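Local coordinates for transcription inhibitor protein Gfh1 (Thermus thermophilus, PDB 2F23) that inhibits the catalytic activities of RNA polymerase by partly occluding its substrate-binding site and so preventing NTP binding, at residues L140-K144 with G145-F149. Numbering follows the deposited sequence.
Sequences LDTPK and GKREF
Gly-145 O accepts two hydrogen bonds from Thr-142, one from its backbone N at 2.9 Å, a donor above the carbonyl plane, and one from OG1 at 2.7 Å, in that plane and on a lone pair. OG1 lies between the backbone N and the carbonyl carbon of its own residue (chi1 73°), a torsion that swings the hydroxyl over to the glycine. Thr-142 OG1 in turn accepts from Lys-144 N at 3.2 Å, which makes an ST turn inside the type I turn that Gly-145 N closes onto Thr-142 O. With phi positive at 115°, a beta-carbon on Gly-145 would collide with Lys-144 O, and this favours glycine. The turn ends a beta hairpin of strands 137-142 and 145-155 in the C-terminal, FKBP-like domain of the GreA/GreB family, 137-142 being an outermost strand of the mixed sheet. Further from the turn, Leu-140 and Arg-147 exchange nearly straight backbone bonds, Leu-140 N reaching Arg-147 O at 2.7 Å. Leu-140 CD1 meets Phe-149 CD1 at 4.0 Å, the two side chains crossing at about a right angle, and both also touch Leu-91. Thr-142 CG2 approaches Phe-149 CE1, also at 4.0 Å. A valine in place of Thr-142 would probably cost Gly-145 O its in-plane donor and Lys-144 N its acceptor. The Leu-140 side chain also packs on helix 124-129, against Met-125, Ala-128 and Leu-129.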
loop_
_atom_site.group_PDB
_atom_site.type_symbol
_atom_site.label_atom_id
_atom_site.label_comp_id
_atom_site.label_asym_id
_atom_site.label_seq_id
_atom_site.Cartn_x
_atom_site.Cartn_y
_atom_site.Cartn_z
ATOM N N LEU A 140 0.614 7.070 2.207
ATOM C CA LEU A 140 0.877 7.946 3.342
ATOM C C LEU A 140 2.347 8.166 3.644
ATOM O O LEU A 140 3.167 7.259 3.506
ATOM C CB LEU A 140 0.189 7.392 4.592
ATOM C CG LEU A 140 -1.320 7.150 4.477
ATOM C CD1 LEU A 140 -1.829 6.478 5.739
ATOM C CD2 LEU A 140 -2.039 8.472 4.241
ATOM N N ASP A 141 2.660 9.386 4.067
ATOM C CA ASP A 141 4.017 9.774 4.417
ATOM C C ASP A 141 4.198 9.516 5.908
ATOM O O ASP A 141 3.905 10.377 6.741
ATOM C CB ASP A 141 4.232 11.256 4.105
ATOM C CG ASP A 141 4.044 11.573 2.630
ATOM O OD1 ASP A 141 4.830 11.058 1.807
ATOM O OD2 ASP A 141 3.115 12.335 2.291
ATOM N N THR A 142 4.673 8.321 6.238
ATOM C CA THR A 142 4.876 7.929 7.626
ATOM C C THR A 142 6.305 8.220 8.066
ATOM O O THR A 142 7.144 8.600 7.253
ATOM C CB THR A 142 4.614 6.423 7.810
ATOM O OG1 THR A 142 5.698 5.679 7.241
ATOM C CG2 THR A 142 3.322 6.021 7.116
ATOM N N PRO A 143 6.601 8.047 9.364
ATOM C CA PRO A 143 7.964 8.309 9.838
ATOM C C PRO A 143 8.970 7.313 9.260
ATOM O O PRO A 143 10.183 7.514 9.351
ATOM C CB PRO A 143 7.827 8.198 11.357
ATOM C CG PRO A 143 6.688 7.233 11.528
ATOM C CD PRO A 143 5.709 7.712 10.489
ATOM N N LYS A 144 8.457 6.244 8.657
ATOM C CA LYS A 144 9.306 5.221 8.057
ATOM C C LYS A 144 9.370 5.417 6.546
ATOM O O LYS A 144 9.990 4.630 5.835
ATOM C CB LYS A 144 8.759 3.823 8.363
ATOM C CG LYS A 144 8.424 3.580 9.825
ATOM C CD LYS A 144 9.636 3.747 10.725
ATOM C CE LYS A 144 9.275 3.497 12.182
ATOM N NZ LYS A 144 10.449 3.670 13.082
ATOM N N GLY A 145 8.717 6.468 6.060
ATOM C CA GLY A 145 8.718 6.738 4.635
ATOM C C GLY A 145 7.341 6.609 4.015
ATOM O O GLY A 145 6.346 6.459 4.724
ATOM N N LYS A 146 7.288 6.664 2.688
ATOM C CA LYS A 146 6.034 6.564 1.950
ATOM C C LYS A 146 5.574 5.112 1.858
ATOM O O LYS A 146 6.325 4.240 1.424
ATOM C CB LYS A 146 6.216 7.148 0.545
ATOM C CG LYS A 146 4.954 7.225 -0.302
ATOM C CD LYS A 146 5.291 7.721 -1.705
ATOM C CE LYS A 146 4.049 7.893 -2.569
ATOM N NZ LYS A 146 3.168 8.986 -2.070
ATOM N N ARG A 147 4.335 4.861 2.265
ATOM C CA ARG A 147 3.777 3.514 2.228
ATOM C C ARG A 147 2.312 3.569 1.818
ATOM O O ARG A 147 1.640 4.578 2.025
ATOM C CB ARG A 147 3.889 2.861 3.607
ATOM C CG ARG A 147 5.312 2.657 4.100
ATOM C CD ARG A 147 5.794 1.221 3.932
ATOM N NE ARG A 147 6.159 0.864 2.560
ATOM C CZ ARG A 147 5.298 0.528 1.603
ATOM N NH1 ARG A 147 3.994 0.497 1.846
ATOM N NH2 ARG A 147 5.747 0.202 0.398
ATOM N N GLU A 148 1.825 2.480 1.235
ATOM C CA GLU A 148 0.433 2.403 0.808
ATOM C C GLU A 148 -0.362 1.598 1.830
ATOM O O GLU A 148 0.069 0.529 2.256
ATOM C CB GLU A 148 0.346 1.748 -0.574
ATOM C CG GLU A 148 -1.066 1.433 -1.037
ATOM C CD GLU A 148 -1.123 0.971 -2.485
ATOM O OE1 GLU A 148 -1.343 1.814 -3.379
ATOM O OE2 GLU A 148 -0.938 -0.236 -2.727
ATOM N N PHE A 149 -1.518 2.121 2.231
ATOM C CA PHE A 149 -2.363 1.444 3.210
ATOM C C PHE A 149 -3.828 1.419 2.825
ATOM O O PHE A 149 -4.343 2.358 2.226
ATOM C CB PHE A 149 -2.287 2.127 4.579
ATOM C CG PHE A 149 -0.961 2.003 5.257
ATOM C CD1 PHE A 149 -0.013 3.016 5.144
ATOM C CD2 PHE A 149 -0.662 0.883 6.022
ATOM C CE1 PHE A 149 1.216 2.913 5.787
ATOM C CE2 PHE A 149 0.567 0.771 6.670
ATOM C CZ PHE A 149 1.506 1.789 6.550
#